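Local atomic coordinates of lysosome-associated membrane glycoprotein 1 (Mus musculus, PDB entry 5GV0), a protein that resides in the lysosomal membrane as a glycoprotein and probably assembles with other LAMP molecules. Residues Leu23-Thr28 / Lys131-Asn136; Ile55-Leu60 / Glu70-Met75; Gly86-Met91 / Ser104-Lys109. All blocks are in the same frame, centred on the assembly; numbering follows the deposited sequence.

Contact 1. Residues Leu23-Thr28 / Lys131-Asn136; sequences LQLNIT and KMLSLN
Antiparallel strand pairing within one sheet of the LAMP luminal domain, a beta-prism fold, sets Leu23-Thr28 against Leu133-Asn136, strands far apart in the chain. Gln24 with Asn136 and Asn26 with Ser134 are hydrogen-bonded pairs, and Thr28 N adds a further bond to the carbonyl of Met132, just ahead of the second strand. The Gln24 pair is tight, with Asn136 N 2.7 Å from Gln24 O. One face is greasy: Leu25 CD2 lies 3.9 Å from Leu135 CD1 and also approaches the CD1 methyl of Leu133, whose neighbour on this face is Ile27. Leu69 and Leu89 of the other sheet pack on these side chains.

The other face is polar. Gln24 puts its CG anti to the backbone N (chi1 172°) and runs out straight, so that OE1 accepts a hydrogen bond from Asn136 ND2 on a lone pair, in its carbonyl plane, at 3.1 Å, almost linearly (171°). Each amide has a second partner, Asn42 for Gln24 NE2 and His126 for Asn136 OD1. The Ser134 hydroxyl also donates to Asn136 OD1, at 3.1 Å, so the Asn136 amide is gripped at both ends. Toward the Thr28 end a water bridges the segments, 2.9 Å from Asn26 OD1, 2.9 Å from Thr28 OG1 and 3.1 Å from Met132 O; Thr28 OG1 is also hydrogen-bonded to Thr38 OG1. Met132 bends its chain to lay SD 3.9 Å from Thr28 CG2.

Contact 2. Residues Ile55-Leu60 / Glu70-Met75; sequences INLVTL and ELQFGM. With SO4 (sulfate ion), chain C.
Between Asn56 and Met75 the two segments are joined through water, and a sulfate sits on the Asn56 side of that junction. The water lies 2.7 Å from Asn56 O and accepts the Met75 N-H. The sulfate, probably from the crystallisation liquor, is held by backbone N-H groups: Ile55 N donates to O1, while Asn56 N and Leu57 N share O4, each at 2.8 Å. Asn56 ND2 reaches O2 at 2.9 Å, so Asn56 clasps the ion with main chain and side chain.

Beyond this end runs the regular antiparallel hairpin of 57-64 and 67-76, part of the second sheet of the beta-prism domain. Val58 with Phe73 and Leu60 with Leu71 are its hydrogen-bonded pairs. Val58 O, besides taking the Phe73 N-H, lies in plane at the edge of the Phe73 ring, 3.8 Å from CD1. These four side chains share the apolar face, where Leu60 also packs on Leu17 and Met21.

On the other face the Leu57 and Gln72 side chains cross, Leu57 CD1 3.8 Å from Gln72 CB, and the buried Glu70 passes its side chain obliquely across Thr59, OE2 3.8 Å from Thr59 CB. A water lies 2.7 Å from Thr59 OG1 and donates to Glu70 OE2; Thr59 OG1 also bonds Ser52 OG. Glu70 OE1, salt-bridged to Arg88, additionally takes a bond from Gln72 NE2 that arrives 42° above the carboxylate plane.

Contact 3. Residues Gly86-Met91 / Ser104-Lys109; sequences GVRLNM and SNHSLK. With NAG (2-acetamido-2-deoxy-beta-D-glucopyranose), chain E; NAG (2-acetamido-2-deoxy-beta-D-glucopyranose), chain D; SO4 (sulfate ion), chain B.
Gly86, Val87 and His106 carry this contact. Gly86 CA lies 3.9 Å from His106 CA and makes a CA-H...O contact with Asn105 O at 3.2 Å. Val87 is gripped twice by its main chain: Val87 N donates to Asn105 O at 2.9 Å, and Asn105 N donates back to Val87 O. The Val87 CG2 methyl meets Leu108 CD1 at 3.7 Å. This is the open end of the antiparallel hairpin of strands 81-92 and 100-105, away from its turn; past Asn105 the chain leaves the sheet through an Asx turn in which Asn105 OD1 accepts from Ser107 N.

His106, its CG beside the backbone N (chi1 -62°), swings its ring across the aliphatic part of Arg88. CE1 comes within 3.3 Å of Arg88 CG, and Arg88 CD lies in plane at the ring edge. The guanidinium, salt-bridged to Glu70 and turned 50° from the imidazole, has the sugar on Asn90 over one face, with N2 4.3 Å above its plane. Its NH1 points almost straight at O4 of a sulfate, probably from the crystallisation liquor, 2.7 Å away. A second sugar is joined to Asn105 ND2, its O5 3.6 Å from Leu108 CD2.

How the contacts relate
Contact 1 belongs to one sheet, contacts 2 and 3 to the other. The core is where apolar faces meet between the sheets: Leu135 CD2 packs 3.8 Å from Leu71 CD2 of contact 2, and Leu25 CD1 3.7 Å from Leu89 CD1 of contact 3, with Leu133 and Val87 alongside. The Met132, Ile55-Asn56 and Ser104-His106 ends lie on the surface. Both hairpins are nested in the chain between the segments of contact 1. Outer chemistry differs: neutral amides, a hydroxyl and water in contact 1, a carboxylate and main-chain anion binding in contact 2, sugars and a guanidinium in contact 3. Besides the Glu70-Arg88 salt bridge, a probable bond from Gln72 N to Gly86 O (2.9 Å) joins neighbouring strands 67-76 and 81-92.

Contact 1. Residues Leu23-Thr28 / Lys131-Asn136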
loop_
_atom_site.group_PDB
_atom_site.type_symbol
_atom_site.label_atom_id
_atom_site.label_comp_id
_atom_site.label_asym_id
_atom_site.label_seq_id
_atom_site.Cartn_x
_atom_site.Cartn_y
_atom_site.Cartn_z
ATOM N N LEU A 23 6.703 4.317 0.299
ATOM C CA LEU A 23 5.970 3.725 1.412
ATOM C C LEU A 23 6.878 3.364 2.572
ATOM O O LEU A 23 8.040 3.016 2.382
ATOM C CB LEU A 23 5.227 2.473 0.959
ATOM C CG LEU A 23 4.270 2.589 -0.228
ATOM C CD1 LEU A 23 3.780 1.204 -0.585
ATOM C CD2 LEU A 23 3.104 3.497 0.100
ATOM N N GLN A 24 6.318 3.420 3.775
ATOM C CA GLN A 24 7.064 3.163 4.995
ATOM C C GLN A 24 6.150 2.522 6.021
ATOM O O GLN A 24 5.034 2.994 6.236
ATOM C CB GLN A 24 7.640 4.470 5.520
ATOM C CG GLN A 24 8.281 4.416 6.886
ATOM C CD GLN A 24 8.728 5.793 7.307
ATOM O OE1 GLN A 24 7.963 6.546 7.908
ATOM N NE2 GLN A 24 9.956 6.149 6.952
ATOM N N LEU A 25 6.606 1.438 6.634
ATOM C CA LEU A 25 5.871 0.826 7.737
ATOM C C LEU A 25 6.360 1.409 9.052
ATOM O O LEU A 25 7.554 1.444 9.310
ATOM C CB LEU A 25 6.043 -0.689 7.734
ATOM C CG LEU A 25 5.613 -1.396 6.451
ATOM C CD1 LEU A 25 6.208 -2.785 6.418
ATOM C CD2 LEU A 25 4.099 -1.458 6.377
ATOM N N ASN A 26 5.434 1.873 9.877
ATOM C CA ASN A 26 5.764 2.364 11.205
ATOM C C ASN A 26 5.190 1.375 12.209
ATOM O O ASN A 26 3.967 1.258 12.343
ATOM C CB ASN A 26 5.206 3.780 11.411
ATOM C CG ASN A 26 5.561 4.378 12.766
ATOM O OD1 ASN A 26 5.522 3.705 13.792
ATOM N ND2 ASN A 26 5.889 5.665 12.769
ATOM N N ILE A 27 6.062 0.636 12.884
ATOM C CA ILE A 27 5.603 -0.437 13.757
ATOM C C ILE A 27 6.107 -0.276 15.188
ATOM O O ILE A 27 7.296 -0.039 15.440
ATOM C CB ILE A 27 6.011 -1.827 13.203
ATOM C CG1 ILE A 27 5.440 -2.929 14.093
ATOM C CG2 ILE A 27 7.526 -1.952 13.041
ATOM C CD1 ILE A 27 5.290 -4.251 13.392
ATOM N N THR A 28 5.169 -0.373 16.124
ATOM C CA THR A 28 5.480 -0.353 17.542
ATOM C C THR A 28 5.341 -1.771 18.074
ATOM O O THR A 28 4.322 -2.415 17.846
ATOM C CB THR A 28 4.550 0.602 18.295
ATOM O OG1 THR A 28 4.707 1.927 17.772
ATOM C CG2 THR A 28 4.865 0.607 19.779
ATOM N N LYS A 131 -3.463 -0.485 16.127
ATOM C CA LYS A 131 -2.908 0.363 17.183
ATOM C C LYS A 131 -1.401 0.450 17.085
ATOM O O LYS A 131 -0.812 1.482 17.419
ATOM C CB LYS A 131 -3.284 -0.164 18.573
ATOM C CG LYS A 131 -4.715 0.055 18.951
ATOM C CD LYS A 131 -4.921 -0.324 20.402
ATOM C CE LYS A 131 -6.390 -0.297 20.767
ATOM N NZ LYS A 131 -6.566 -0.694 22.189
ATOM N N MET A 132 -0.788 -0.637 16.625
ATOM C CA MET A 132 0.659 -0.769 16.614
ATOM C C MET A 132 1.290 -0.563 15.242
ATOM O O MET A 132 2.504 -0.554 15.125
ATOM C CB MET A 132 1.048 -2.150 17.146
ATOM C CG MET A 132 0.622 -2.388 18.590
ATOM S SD MET A 132 1.473 -1.273 19.731
ATOM C CE MET A 132 0.096 -0.324 20.363
ATOM N N LEU A 133 0.481 -0.396 14.201
ATOM C CA LEU A 133 1.037 -0.311 12.848
ATOM C C LEU A 133 0.357 0.748 12.000
ATOM O O LEU A 133 -0.864 0.739 11.852
ATOM C CB LEU A 133 0.917 -1.659 12.135
ATOM C CG LEU A 133 1.309 -1.678 10.653
ATOM C CD1 LEU A 133 2.817 -1.500 10.483
ATOM C CD2 LEU A 133 0.852 -2.976 10.005
ATOM N N SER A 134 1.141 1.650 11.425
ATOM C CA SER A 134 0.606 2.519 10.387
ATOM C C SER A 134 1.383 2.309 9.095
ATOM O O SER A 134 2.572 1.966 9.106
ATOM C CB SER A 134 0.640 3.993 10.806
ATOM O OG SER A 134 1.961 4.438 11.034
ATOM N N LEU A 135 0.683 2.474 7.980
ATOM C CA LEU A 135 1.314 2.501 6.673
ATOM C C LEU A 135 1.454 3.951 6.268
ATOM O O LEU A 135 0.455 4.631 6.023
ATOM C CB LEU A 135 0.486 1.733 5.645
ATOM C CG LEU A 135 0.972 1.820 4.198
ATOM C CD1 LEU A 135 2.324 1.133 4.018
ATOM C CD2 LEU A 135 -0.069 1.231 3.251
ATOM N N ASN A 136 2.691 4.428 6.226
ATOM C CA ASN A 136 2.962 5.807 5.857
ATOM C C ASN A 136 3.158 5.911 4.358
ATOM O O ASN A 136 4.112 5.375 3.793
ATOM C CB ASN A 136 4.173 6.328 6.632
ATOM C CG ASN A 136 3.927 6.324 8.126
ATOM O OD1 ASN A 136 2.781 6.219 8.573
ATOM N ND2 ASN A 136 4.993 6.451 8.907
HETATM O O HOH W 1 3.429 2.373 15.261
#

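Contact 2. Residues Ile55-Leu60 / Glu70-Met75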
loop_
_atom_site.group_PDB
_atom_site.type_symbol
_atom_site.label_atom_id
_atom_site.label_comp_id
_atom_site.label_asym_id
_atom_site.label_seq_id
_atom_site.Cartn_x
_atom_site.Cartn_y
_atom_site.Cartn_z
ATOM N N ILE A 55 -12.140 -7.853 -10.953
ATOM C CA ILE A 55 -13.076 -6.738 -11.046
ATOM C C ILE A 55 -13.569 -6.273 -9.674
ATOM O O ILE A 55 -14.220 -5.237 -9.581
ATOM C CB ILE A 55 -14.288 -7.082 -11.930
ATOM C CG1 ILE A 55 -15.000 -8.329 -11.406
ATOM C CG2 ILE A 55 -13.857 -7.273 -13.378
ATOM C CD1 ILE A 55 -16.202 -8.726 -12.234
ATOM N N ASN A 56 -13.253 -7.018 -8.617
ATOM C CA ASN A 56 -13.605 -6.595 -7.255
ATOM C C ASN A 56 -12.380 -6.358 -6.385
ATOM O O ASN A 56 -12.420 -5.554 -5.444
ATOM C CB ASN A 56 -14.506 -7.628 -6.569
ATOM C CG ASN A 56 -15.822 -7.823 -7.289
ATOM O OD1 ASN A 56 -16.625 -6.898 -7.396
ATOM N ND2 ASN A 56 -16.051 -9.033 -7.784
ATOM N N LEU A 57 -11.297 -7.059 -6.706
ATOM C CA LEU A 57 -10.090 -7.030 -5.894
ATOM C C LEU A 57 -8.838 -6.964 -6.743
ATOM O O LEU A 57 -8.631 -7.796 -7.629
ATOM C CB LEU A 57 -10.026 -8.264 -4.995
ATOM C CG LEU A 57 -8.726 -8.483 -4.219
ATOM C CD1 LEU A 57 -8.573 -7.438 -3.125
ATOM C CD2 LEU A 57 -8.674 -9.886 -3.629
ATOM N N VAL A 58 -7.989 -5.986 -6.447
ATOM C CA VAL A 58 -6.679 -5.855 -7.080
ATOM C C VAL A 58 -5.629 -5.855 -5.983
ATOM O O VAL A 58 -5.796 -5.159 -4.978
ATOM C CB VAL A 58 -6.587 -4.559 -7.920
ATOM C CG1 VAL A 58 -5.146 -4.228 -8.269
ATOM C CG2 VAL A 58 -7.424 -4.687 -9.177
ATOM N N THR A 59 -4.560 -6.628 -6.142
ATOM C CA THR A 59 -3.551 -6.686 -5.085
ATOM C C THR A 59 -2.166 -6.341 -5.582
ATOM O O THR A 59 -1.838 -6.521 -6.763
ATOM C CB THR A 59 -3.476 -8.075 -4.421
ATOM O OG1 THR A 59 -2.936 -9.025 -5.352
ATOM C CG2 THR A 59 -4.842 -8.534 -3.936
ATOM N N LEU A 60 -1.358 -5.839 -4.656
ATOM C CA LEU A 60 0.064 -5.606 -4.873
ATOM C C LEU A 60 0.821 -6.122 -3.662
ATOM O O LEU A 60 0.527 -5.715 -2.536
ATOM C CB LEU A 60 0.347 -4.122 -5.087
ATOM C CG LEU A 60 1.825 -3.752 -5.259
ATOM C CD1 LEU A 60 2.364 -4.255 -6.595
ATOM C CD2 LEU A 60 2.016 -2.254 -5.126
ATOM N N GLU A 70 1.126 -6.703 1.644
ATOM C CA GLU A 70 0.164 -6.741 0.543
ATOM C C GLU A 70 -0.853 -5.632 0.695
ATOM O O GLU A 70 -1.462 -5.451 1.757
ATOM C CB GLU A 70 -0.553 -8.087 0.448
ATOM C CG GLU A 70 -1.490 -8.163 -0.777
ATOM C CD GLU A 70 -2.113 -9.529 -0.950
ATOM O OE1 GLU A 70 -2.990 -9.882 -0.141
ATOM O OE2 GLU A 70 -1.719 -10.249 -1.894
ATOM N N LEU A 71 -1.022 -4.881 -0.382
ATOM C CA LEU A 71 -2.043 -3.852 -0.471
ATOM C C LEU A 71 -3.198 -4.413 -1.267
ATOM O O LEU A 71 -2.998 -5.032 -2.321
ATOM C CB LEU A 71 -1.503 -2.598 -1.146
ATOM C CG LEU A 71 -0.225 -2.017 -0.562
ATOM C CD1 LEU A 71 0.165 -0.767 -1.330
ATOM C CD2 LEU A 71 -0.412 -1.722 0.916
ATOM N N GLN A 72 -4.408 -4.212 -0.768
ATOM C CA GLN A 72 -5.598 -4.672 -1.464
ATOM C C GLN A 72 -6.447 -3.476 -1.836
ATOM O O GLN A 72 -6.742 -2.632 -0.996
ATOM C CB GLN A 72 -6.390 -5.654 -0.595
ATOM C CG GLN A 72 -5.560 -6.831 -0.127
ATOM C CD GLN A 72 -6.389 -8.034 0.269
ATOM O OE1 GLN A 72 -7.588 -7.926 0.520
ATOM N NE2 GLN A 72 -5.751 -9.197 0.320
ATOM N N PHE A 73 -6.807 -3.394 -3.109
ATOM C CA PHE A 73 -7.631 -2.308 -3.612
ATOM C C PHE A 73 -9.011 -2.843 -3.953
ATOM O O PHE A 73 -9.153 -3.955 -4.466
ATOM C CB PHE A 73 -6.991 -1.661 -4.844
ATOM C CG PHE A 73 -5.704 -0.957 -4.546
ATOM C CD1 PHE A 73 -4.509 -1.659 -4.497
ATOM C CD2 PHE A 73 -5.693 0.400 -4.285
ATOM C CE1 PHE A 73 -3.315 -1.008 -4.199
ATOM C CE2 PHE A 73 -4.508 1.054 -3.987
ATOM C CZ PHE A 73 -3.322 0.353 -3.944
ATOM N N GLY A 74 -10.026 -2.045 -3.653
ATOM C CA GLY A 74 -11.390 -2.399 -3.964
ATOM C C GLY A 74 -12.044 -1.305 -4.764
ATOM O O GLY A 74 -11.502 -0.216 -4.935
ATOM N N MET A 75 -13.228 -1.597 -5.270
ATOM C CA MET A 75 -13.995 -0.562 -5.917
ATOM C C MET A 75 -15.460 -0.893 -5.884
ATOM O O MET A 75 -15.863 -2.049 -5.764
ATOM C CB MET A 75 -13.533 -0.348 -7.354
ATOM C CG MET A 75 -13.704 -1.522 -8.261
ATOM S SD MET A 75 -13.947 -0.853 -9.902
ATOM C CE MET A 75 -15.693 -0.481 -9.857
HETATM S S SO4 C . -12.597 -10.671 -8.517
HETATM O O1 SO4 C . -13.001 -10.572 -9.916
HETATM O O2 SO4 C . -13.785 -10.855 -7.687
HETATM O O3 SO4 C . -11.710 -11.816 -8.336
HETATM O O4 SO4 C . -11.916 -9.434 -8.134
HETATM O O HOH W 2 -14.513 -4.142 -4.572
HETATM O O HOH W 3 -16.589 -4.338 -6.350
HETATM O O HOH W 4 -0.580 -9.754 -4.261
#

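Contact 3. Residues Gly86-Met91 / Ser104-Lys109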
loop_
_atom_site.group_PDB
_atom_site.type_symbol
_atom_site.label_atom_id
_atom_site.label_comp_id
_atom_site.label_asym_id
_atom_site.label_seq_id
_atom_site.Cartn_x
_atom_site.Cartn_y
_atom_site.Cartn_z
ATOM N N GLY A 86 -7.483 -2.640 1.994
ATOM C CA GLY A 86 -6.874 -3.575 2.913
ATOM C C GLY A 86 -5.365 -3.573 2.920
ATOM O O GLY A 86 -4.729 -3.261 1.918
ATOM N N VAL A 87 -4.800 -3.924 4.070
ATOM C CA VAL A 87 -3.369 -4.125 4.223
ATOM C C VAL A 87 -3.123 -5.433 4.969
ATOM O O VAL A 87 -3.786 -5.713 5.971
ATOM C CB VAL A 87 -2.713 -2.957 4.995
ATOM C CG1 VAL A 87 -1.327 -3.346 5.534
ATOM C CG2 VAL A 87 -2.636 -1.721 4.114
ATOM N N ARG A 88 -2.191 -6.235 4.461
ATOM C CA ARG A 88 -1.725 -7.437 5.147
ATOM C C ARG A 88 -0.220 -7.354 5.291
ATOM O O ARG A 88 0.477 -7.077 4.317
ATOM C CB ARG A 88 -2.081 -8.717 4.379
ATOM C CG ARG A 88 -3.551 -8.953 4.131
ATOM C CD ARG A 88 -3.818 -10.428 3.833
ATOM N NE ARG A 88 -3.404 -10.837 2.491
ATOM C CZ ARG A 88 -3.318 -12.104 2.098
ATOM N NH1 ARG A 88 -3.593 -13.083 2.949
ATOM N NH2 ARG A 88 -2.946 -12.395 0.858
ATOM N N LEU A 89 0.284 -7.612 6.490
ATOM C CA LEU A 89 1.719 -7.619 6.718
ATOM C C LEU A 89 2.160 -8.889 7.429
ATOM O O LEU A 89 1.642 -9.220 8.494
ATOM C CB LEU A 89 2.129 -6.391 7.538
ATOM C CG LEU A 89 3.601 -6.323 7.952
ATOM C CD1 LEU A 89 4.499 -6.060 6.751
ATOM C CD2 LEU A 89 3.801 -5.261 9.019
ATOM N N ASN A 90 3.106 -9.606 6.828
ATOM C CA ASN A 90 3.824 -10.673 7.518
ATOM C C ASN A 90 5.218 -10.166 7.825
ATOM O O ASN A 90 5.872 -9.599 6.950
ATOM C CB ASN A 90 3.931 -11.940 6.666
ATOM C CG ASN A 90 2.617 -12.674 6.512
ATOM O OD1 ASN A 90 1.633 -12.390 7.198
ATOM N ND2 ASN A 90 2.605 -13.640 5.598
ATOM N N MET A 91 5.695 -10.366 9.045
ATOM C CA MET A 91 7.023 -9.868 9.354
ATOM C C MET A 91 7.756 -10.731 10.361
ATOM O O MET A 91 7.148 -11.331 11.241
ATOM C CB MET A 91 6.918 -8.434 9.869
ATOM C CG MET A 91 8.224 -7.679 9.867
ATOM S SD MET A 91 7.928 -5.914 10.061
ATOM C CE MET A 91 9.440 -5.259 9.366
ATOM N N SER A 104 -3.155 -7.270 10.063
ATOM C CA SER A 104 -3.984 -6.946 8.919
ATOM C C SER A 104 -5.087 -5.965 9.265
ATOM O O SER A 104 -5.410 -5.745 10.438
ATOM C CB SER A 104 -4.607 -8.208 8.329
ATOM O OG SER A 104 -5.459 -8.831 9.269
ATOM N N ASN A 105 -5.656 -5.357 8.232
ATOM C CA ASN A 105 -6.900 -4.608 8.377
ATOM C C ASN A 105 -7.528 -4.504 7.010
ATOM O O ASN A 105 -6.933 -3.913 6.106
ATOM C CB ASN A 105 -6.655 -3.215 8.976
ATOM C CG ASN A 105 -7.948 -2.506 9.361
ATOM O OD1 ASN A 105 -9.004 -2.751 8.784
ATOM N ND2 ASN A 105 -7.871 -1.626 10.362
ATOM N N HIS A 106 -8.702 -5.104 6.845
ATOM C CA HIS A 106 -9.376 -5.109 5.548
ATOM C C HIS A 106 -10.606 -4.223 5.564
ATOM O O HIS A 106 -11.544 -4.428 4.794
ATOM C CB HIS A 106 -9.748 -6.540 5.150
ATOM C CG HIS A 106 -8.564 -7.438 4.996
ATOM N ND1 HIS A 106 -7.791 -7.457 3.856
ATOM C CD2 HIS A 106 -7.999 -8.325 5.849
ATOM C CE1 HIS A 106 -6.809 -8.328 4.007
ATOM N NE2 HIS A 106 -6.913 -8.869 5.208
ATOM N N SER A 107 -10.575 -3.218 6.436
ATOM C CA SER A 107 -11.650 -2.242 6.531
ATOM C C SER A 107 -11.113 -0.821 6.349
ATOM O O SER A 107 -11.463 0.102 7.090
ATOM C CB SER A 107 -12.374 -2.382 7.872
ATOM O OG SER A 107 -13.641 -1.741 7.840
ATOM N N LEU A 108 -10.249 -0.651 5.358
ATOM C CA LEU A 108 -9.651 0.646 5.074
ATOM C C LEU A 108 -10.388 1.348 3.949
ATOM O O LEU A 108 -11.087 0.718 3.159
ATOM C CB LEU A 108 -8.185 0.497 4.684
ATOM C CG LEU A 108 -7.316 -0.318 5.631
ATOM C CD1 LEU A 108 -5.898 -0.398 5.094
ATOM C CD2 LEU A 108 -7.297 0.297 7.022
ATOM N N LYS A 109 -10.215 2.663 3.878
ATOM C CA LYS A 109 -10.639 3.412 2.706
ATOM C C LYS A 109 -9.732 4.614 2.552
ATOM O O LYS A 109 -9.953 5.669 3.159
ATOM C CB LYS A 109 -12.106 3.839 2.796
ATOM C CG LYS A 109 -12.580 4.566 1.535
ATOM C CD LYS A 109 -14.096 4.653 1.445
ATOM C CE LYS A 109 -14.699 3.337 0.983
ATOM N NZ LYS A 109 -16.172 3.446 0.777
HETATM C C1 NAG E . 1.445 -14.439 5.314
HETATM C C2 NAG E . 1.021 -14.232 3.860
HETATM C C3 NAG E . -0.162 -15.136 3.519
HETATM C C4 NAG E . 0.150 -16.583 3.881
HETATM C C5 NAG E . 0.599 -16.670 5.334
HETATM C C6 NAG E . 1.024 -18.063 5.737
HETATM C C7 NAG E . 1.347 -12.057 2.759
HETATM C C8 NAG E . 0.870 -10.640 2.659
HETATM N N2 NAG E . 0.686 -12.838 3.620
HETATM O O3 NAG E . -0.428 -15.041 2.125
HETATM O O4 NAG E . -1.009 -17.389 3.701
HETATM O O5 NAG E . 1.732 -15.814 5.536
HETATM O O6 NAG E . 2.249 -18.431 5.116
HETATM O O7 NAG E . 2.283 -12.479 2.086
HETATM C C1 NAG D . -9.048 -0.901 10.774
HETATM C C2 NAG D . -9.334 -0.821 12.271
HETATM C C3 NAG D . -10.661 -0.109 12.496
HETATM C C4 NAG D . -10.662 1.249 11.806
HETATM C C5 NAG D . -10.276 1.092 10.337
HETATM C C6 NAG D . -10.127 2.413 9.617
HETATM C C7 NAG D . -8.443 -2.546 13.788
HETATM C C8 NAG D . -8.648 -3.920 14.351
HETATM N N2 NAG D . -9.355 -2.136 12.896
HETATM O O3 NAG D . -10.896 0.043 13.890
HETATM O O4 NAG D . -11.973 1.802 11.874
HETATM O O5 NAG D . -9.012 0.415 10.232
HETATM O O6 NAG D . -9.275 3.296 10.334
HETATM O O7 NAG D . -7.487 -1.849 14.120
HETATM S S SO4 B . -3.452 -16.280 0.671
HETATM O O1 SO4 B . -3.365 -15.375 -0.473
HETATM O O2 SO4 B . -4.797 -16.845 0.730
HETATM O O3 SO4 B . -2.476 -17.356 0.528
HETATM O O4 SO4 B . -3.180 -15.543 1.904
#